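Local structure of T9SS C-terminal target domain-containing protein (Bacteroides cellulosilyticus, 5JVK) at residues Y149-H154 / V208-N213; D464-I469 / G483-N488. The protein is a family 39 glycoside hydrolase of a gut symbiont and probably cleaves O-glycosidic bonds. All coordinates share one frame; numbering follows the deposited sequence.

Contact 1: residues Y149-H154 / V208-N213; sequences YVMPEH and VKEMGN
The carboxylate of Glu210, the flat group nearest the contact, stays out of the contact with Met151: its OE2 is hydrogen-bonded to Tyr156 OH, and it is the aliphatic stem beneath it that Met151 touches. Met151 CE rests against both methylenes of that stem, 3.9 Å from Glu210 CB and 3.9 Å from Glu210 CG, the two side chains running alongside one another in opposite senses. Met151 leaves the backbone with CG anti to N (chi1 -175°), then folds at chi2 and chi3, which swings its methyl round to Glu210 and leaves the sulfur for Met211. Met211 supplies the other half of the grip by its terminal methyl, which lies 3.5 Å from Met151 SD and 3.9 Å from Met151 CG. Replacing Met151 by an alanine would probably open a gap beside the Glu210 stem and leave the Met211 methyl without its thioether mate. No hydrogen bond joins the segments. The contact is apolar packing in the helical layer of the (beta/alpha)8 barrel: the loop entering helix 153-164 is laid on the last turn of helix 194-211. Met151 also touches Tyr206 and Ala207 of that helix, while Met211 reaches Met155 and Val159 of helix 153-164.

Contact 2: residues D464-I469 / G483-N488; sequences DKLRLI and GYLVLN
Leu466 faces Leu485 and Leu468 faces Leu487 across two strands that run in nearly the same direction but belong to different sheets. The backbones keep well apart: the nearest CA atoms, those of Leu468 and Leu487, are 9.6 Å from each other, and no hydrogen bond passes between the segments. Residues 466-469 and 484-488 are extended, and the contact between them is made by four buried leucines. In the first pair the methyls meet end to end, Leu466 CD1 lying 3.9 Å from Leu485 CD1. Each of these leucines holds CG anti to its carbonyl carbon (chi1 -70° in Leu466), and the CD1 methyls, each anti to its own CA, converge from the two strands at a slant. The second pair is looser, with Leu468 CD1 4.4 Å from Leu487 CD2, and uses the folded-back branches instead. The CB of Leu487 is not directed at the opposite strand; its CD2 branch makes the approach. Arg467 and Ile469 project from the other side of their strand, where Ile469 CD1 sits above one face of the Arg467 guanidinium, nearer its edge than its middle, and Arg467 NH1 has a long, weak ion pair with Glu475. The buried leucines pack two sheets face to face by van der Waals contact, as in a beta sandwich. Strand 466-469 lies between strands 494-498 and 475-476 of the antiparallel sheet, paired for instance through Arg467 with Val497 and Leu468 with Met476, whereas strand 484-489 pairs with 453-458. Leu496 touches both Leu468 and Leu485, Leu478 adds to the packing of Leu466 and Leu468, and Val457 meets Leu487.

From the N terminus the chain first builds the five-stranded sheet of strands 18-20 to 83-94, then enters the parallel barrel, where contact 1 closes a loop of 53 residues that takes in most of helix 153-164, barrel strand 168-174 and most of helix 194-211. The barrel is completed by strand 373-375, and after helix 403-415 come the antiparallel strands from residue 419 onward. There contact 2 closes a much shorter loop of 13 residues, including strand 475-476, and ties two sheets together. The contacts are in series, neither nested nor crossed, and lie on opposite sides of the chain's centre. The centres of contacts 1 and 2 are about 51 Å apart.

Contact 1: residues Y149-H154 / V208-N213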
loop_
_atom_site.group_PDB
_atom_site.type_symbol
_atom_site.label_atom_id
_atom_site.label_comp_id
_atom_site.label_asym_id
_atom_site.label_seq_id
_atom_site.Cartn_x
_atom_site.Cartn_y
_atom_site.Cartn_z
ATOM N N TYR A 149 -25.499 -12.019 -16.984
ATOM C CA TYR A 149 -24.220 -11.479 -16.526
ATOM C C TYR A 149 -23.642 -10.416 -17.451
ATOM O O TYR A 149 -23.965 -10.361 -18.638
ATOM C CB TYR A 149 -23.204 -12.608 -16.362
ATOM C CG TYR A 149 -23.663 -13.722 -15.446
ATOM C CD1 TYR A 149 -23.639 -15.054 -15.864
ATOM C CD2 TYR A 149 -24.130 -13.447 -14.158
ATOM C CE1 TYR A 149 -24.060 -16.077 -15.025
ATOM C CE2 TYR A 149 -24.555 -14.463 -13.313
ATOM C CZ TYR A 149 -24.519 -15.773 -13.749
ATOM O OH TYR A 149 -24.940 -16.777 -12.910
ATOM N N VAL A 150 -22.786 -9.573 -16.880
ATOM C CA VAL A 150 -22.054 -8.549 -17.626
ATOM C C VAL A 150 -20.808 -8.126 -16.837
ATOM O O VAL A 150 -20.833 -8.101 -15.608
ATOM C CB VAL A 150 -22.947 -7.322 -17.944
ATOM C CG1 VAL A 150 -23.379 -6.593 -16.672
ATOM C CG2 VAL A 150 -22.247 -6.367 -18.905
ATOM N N MET A 151 -19.726 -7.815 -17.551
ATOM C CA MET A 151 -18.489 -7.323 -16.943
ATOM C C MET A 151 -18.477 -5.794 -17.050
ATOM O O MET A 151 -18.445 -5.269 -18.164
ATOM C CB MET A 151 -17.276 -7.922 -17.665
ATOM C CG MET A 151 -15.918 -7.576 -17.063
ATOM S SD MET A 151 -15.721 -8.042 -15.329
ATOM C CE MET A 151 -15.919 -9.818 -15.412
ATOM N N PRO A 152 -18.513 -5.070 -15.905
ATOM C CA PRO A 152 -18.528 -3.597 -15.969
ATOM C C PRO A 152 -17.294 -2.990 -16.636
ATOM O O PRO A 152 -16.234 -3.619 -16.663
ATOM C CB PRO A 152 -18.598 -3.174 -14.495
ATOM C CG PRO A 152 -19.162 -4.347 -13.782
ATOM C CD PRO A 152 -18.647 -5.548 -14.513
ATOM N N GLU A 153 -17.444 -1.775 -17.160
ATOM C CA GLU A 153 -16.373 -1.105 -17.907
ATOM C C GLU A 153 -15.144 -0.810 -17.042
ATOM O O GLU A 153 -14.011 -0.954 -17.511
ATOM C CB GLU A 153 -16.896 0.186 -18.566
ATOM C CG GLU A 153 -15.882 0.980 -19.396
ATOM C CD GLU A 153 -15.189 0.162 -20.480
ATOM O OE1 GLU A 153 -14.015 0.460 -20.789
ATOM O OE2 GLU A 153 -15.808 -0.777 -21.030
ATOM N N HIS A 154 -15.367 -0.410 -15.790
ATOM C CA HIS A 154 -14.259 -0.109 -14.874
ATOM C C HIS A 154 -13.331 -1.308 -14.614
ATOM O O HIS A 154 -12.138 -1.112 -14.394
ATOM C CB HIS A 154 -14.753 0.531 -13.560
ATOM C CG HIS A 154 -15.574 -0.375 -12.691
ATOM N ND1 HIS A 154 -15.024 -1.143 -11.687
ATOM C CD2 HIS A 154 -16.909 -0.608 -12.654
ATOM C CE1 HIS A 154 -15.982 -1.824 -11.080
ATOM N NE2 HIS A 154 -17.134 -1.516 -11.647
ATOM N N VAL A 208 -14.600 -14.756 -12.977
ATOM C CA VAL A 208 -13.324 -15.483 -12.984
ATOM C C VAL A 208 -13.028 -16.076 -14.369
ATOM O O VAL A 208 -11.895 -15.987 -14.848
ATOM C CB VAL A 208 -13.303 -16.576 -11.886
ATOM C CG1 VAL A 208 -12.075 -17.469 -12.005
ATOM C CG2 VAL A 208 -13.357 -15.936 -10.501
ATOM N N LYS A 209 -14.046 -16.674 -14.992
ATOM C CA LYS A 209 -13.955 -17.190 -16.369
ATOM C C LYS A 209 -13.509 -16.108 -17.353
ATOM O O LYS A 209 -12.591 -16.318 -18.147
ATOM C CB LYS A 209 -15.315 -17.734 -16.837
ATOM C CG LYS A 209 -15.245 -18.695 -18.017
ATOM C CD LYS A 209 -16.608 -18.845 -18.681
ATOM C CE LYS A 209 -16.547 -19.733 -19.914
ATOM N NZ LYS A 209 -16.402 -21.175 -19.570
ATOM N N GLU A 210 -14.179 -14.958 -17.278
ATOM C CA GLU A 210 -13.975 -13.841 -18.200
ATOM C C GLU A 210 -12.546 -13.314 -18.146
ATOM O O GLU A 210 -11.898 -13.153 -19.181
ATOM C CB GLU A 210 -14.965 -12.713 -17.869
ATOM C CG GLU A 210 -14.972 -11.525 -18.831
ATOM C CD GLU A 210 -15.461 -11.858 -20.231
ATOM O OE1 GLU A 210 -16.081 -12.928 -20.431
ATOM O OE2 GLU A 210 -15.227 -11.030 -21.138
ATOM N N MET A 211 -12.071 -13.049 -16.932
ATOM C CA MET A 211 -10.715 -12.546 -16.713
ATOM C C MET A 211 -9.661 -13.625 -16.921
ATOM O O MET A 211 -8.610 -13.362 -17.507
ATOM C CB MET A 211 -10.582 -11.968 -15.300
ATOM C CG MET A 211 -11.435 -10.735 -15.058
ATOM S SD MET A 211 -10.866 -9.357 -16.064
ATOM C CE MET A 211 -12.234 -8.215 -15.899
ATOM N N GLY A 212 -9.944 -14.831 -16.436
ATOM C CA GLY A 212 -9.004 -15.938 -16.528
ATOM C C GLY A 212 -7.844 -15.712 -15.580
ATOM O O GLY A 212 -8.056 -15.385 -14.407
ATOM N N ASN A 213 -6.624 -15.863 -16.096
ATOM C CA ASN A 213 -5.399 -15.631 -15.319
ATOM C C ASN A 213 -4.864 -14.195 -15.444
ATOM O O ASN A 213 -3.736 -13.910 -15.038
ATOM C CB ASN A 213 -4.334 -16.671 -15.687
ATOM C CG ASN A 213 -4.711 -18.071 -15.225
ATOM O OD1 ASN A 213 -5.869 -18.342 -14.888
ATOM N ND2 ASN A 213 -3.733 -18.970 -15.199
#

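Contact 2: residues D464-I469 / G483-N488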
loop_
_atom_site.group_PDB
_atom_site.type_symbol
_atom_site.label_atom_id
_atom_site.label_comp_id
_atom_site.label_asym_id
_atom_site.label_seq_id
_atom_site.Cartn_x
_atom_site.Cartn_y
_atom_site.Cartn_z
ATOM N N ASP A 464 34.147 2.241 3.674
ATOM C CA ASP A 464 34.193 2.571 2.240
ATOM C C ASP A 464 33.209 1.774 1.364
ATOM O O ASP A 464 32.957 2.169 0.226
ATOM C CB ASP A 464 35.625 2.437 1.690
ATOM C CG ASP A 464 36.152 1.001 1.720
ATOM O OD1 ASP A 464 35.747 0.216 2.607
ATOM O OD2 ASP A 464 36.993 0.668 0.859
ATOM N N LYS A 465 32.665 0.667 1.884
ATOM C CA LYS A 465 31.620 -0.114 1.198
ATOM C C LYS A 465 30.184 0.215 1.657
ATOM O O LYS A 465 29.271 -0.577 1.422
ATOM C CB LYS A 465 31.880 -1.616 1.383
ATOM C CG LYS A 465 33.216 -2.096 0.839
ATOM C CD LYS A 465 33.380 -3.596 1.033
ATOM C CE LYS A 465 34.782 -4.059 0.653
ATOM N NZ LYS A 465 35.010 -5.494 0.988
ATOM N N LEU A 466 29.977 1.379 2.281
ATOM C CA LEU A 466 28.658 1.768 2.786
ATOM C C LEU A 466 28.221 3.147 2.291
ATOM O O LEU A 466 29.027 4.079 2.227
ATOM C CB LEU A 466 28.647 1.740 4.319
ATOM C CG LEU A 466 28.724 0.360 4.986
ATOM C CD1 LEU A 466 28.930 0.505 6.486
ATOM C CD2 LEU A 466 27.483 -0.472 4.699
ATOM N N ARG A 467 26.943 3.251 1.930
ATOM C CA ARG A 467 26.278 4.524 1.656
ATOM C C ARG A 467 25.110 4.674 2.621
ATOM O O ARG A 467 24.387 3.712 2.859
ATOM C CB ARG A 467 25.741 4.566 0.225
ATOM C CG ARG A 467 26.743 4.982 -0.840
ATOM C CD ARG A 467 26.014 5.406 -2.110
ATOM N NE ARG A 467 25.114 4.355 -2.598
ATOM C CZ ARG A 467 24.030 4.539 -3.360
ATOM N NH1 ARG A 467 23.652 5.757 -3.762
ATOM N NH2 ARG A 467 23.301 3.483 -3.725
ATOM N N LEU A 468 24.923 5.878 3.159
ATOM C CA LEU A 468 23.806 6.176 4.055
ATOM C C LEU A 468 22.714 6.933 3.306
ATOM O O LEU A 468 22.964 8.018 2.786
ATOM C CB LEU A 468 24.292 7.005 5.243
ATOM C CG LEU A 468 23.265 7.416 6.302
ATOM C CD1 LEU A 468 22.613 6.198 6.939
ATOM C CD2 LEU A 468 23.931 8.283 7.357
ATOM N N ILE A 469 21.514 6.351 3.263
ATOM C CA ILE A 469 20.338 6.951 2.622
ATOM C C ILE A 469 19.264 7.162 3.691
ATOM O O ILE A 469 19.059 6.288 4.532
ATOM C CB ILE A 469 19.763 6.028 1.513
ATOM C CG1 ILE A 469 20.863 5.555 0.544
ATOM C CG2 ILE A 469 18.632 6.718 0.754
ATOM C CD1 ILE A 469 21.588 6.661 -0.202
ATOM N N GLY A 483 35.509 3.315 14.873
ATOM C CA GLY A 483 34.959 2.043 14.398
ATOM C C GLY A 483 33.462 1.831 14.609
ATOM O O GLY A 483 32.967 0.726 14.375
ATOM N N TYR A 484 32.745 2.874 15.040
ATOM C CA TYR A 484 31.290 2.830 15.218
ATOM C C TYR A 484 30.634 3.892 14.349
ATOM O O TYR A 484 31.099 5.031 14.298
ATOM C CB TYR A 484 30.913 3.084 16.680
ATOM C CG TYR A 484 31.161 1.910 17.591
ATOM C CD1 TYR A 484 32.454 1.576 17.992
ATOM C CD2 TYR A 484 30.103 1.129 18.061
ATOM C CE1 TYR A 484 32.690 0.496 18.831
ATOM C CE2 TYR A 484 30.329 0.046 18.901
ATOM C CZ TYR A 484 31.623 -0.266 19.284
ATOM O OH TYR A 484 31.856 -1.335 20.115
ATOM N N LEU A 485 29.550 3.515 13.676
ATOM C CA LEU A 485 28.754 4.460 12.905
ATOM C C LEU A 485 27.798 5.177 13.854
ATOM O O LEU A 485 26.991 4.528 14.518
ATOM C CB LEU A 485 27.970 3.739 11.808
ATOM C CG LEU A 485 28.803 2.917 10.824
ATOM C CD1 LEU A 485 27.898 2.142 9.881
ATOM C CD2 LEU A 485 29.757 3.806 10.042
ATOM N N VAL A 486 27.903 6.506 13.921
ATOM C CA VAL A 486 27.017 7.328 14.750
ATOM C C VAL A 486 25.770 7.643 13.930
ATOM O O VAL A 486 25.849 8.404 12.967
ATOM C CB VAL A 486 27.693 8.648 15.201
ATOM C CG1 VAL A 486 26.775 9.438 16.129
ATOM C CG2 VAL A 486 29.027 8.367 15.881
ATOM N N LEU A 487 24.637 7.050 14.311
ATOM C CA LEU A 487 23.367 7.211 13.591
ATOM C C LEU A 487 22.383 8.046 14.398
ATOM O O LEU A 487 22.108 7.731 15.556
ATOM C CB LEU A 487 22.733 5.848 13.307
ATOM C CG LEU A 487 23.539 4.854 12.470
ATOM C CD1 LEU A 487 22.767 3.552 12.328
ATOM C CD2 LEU A 487 23.869 5.430 11.102
ATOM N N ASN A 488 21.851 9.096 13.774
ATOM C CA ASN A 488 20.843 9.957 14.386
ATOM C C ASN A 488 19.465 9.471 13.966
ATOM O O ASN A 488 18.955 9.854 12.912
ATOM C CB ASN A 488 21.063 11.413 13.975
ATOM C CG ASN A 488 22.379 11.965 14.492
ATOM O OD1 ASN A 488 22.686 11.856 15.680
ATOM N ND2 ASN A 488 23.171 12.554 13.597
#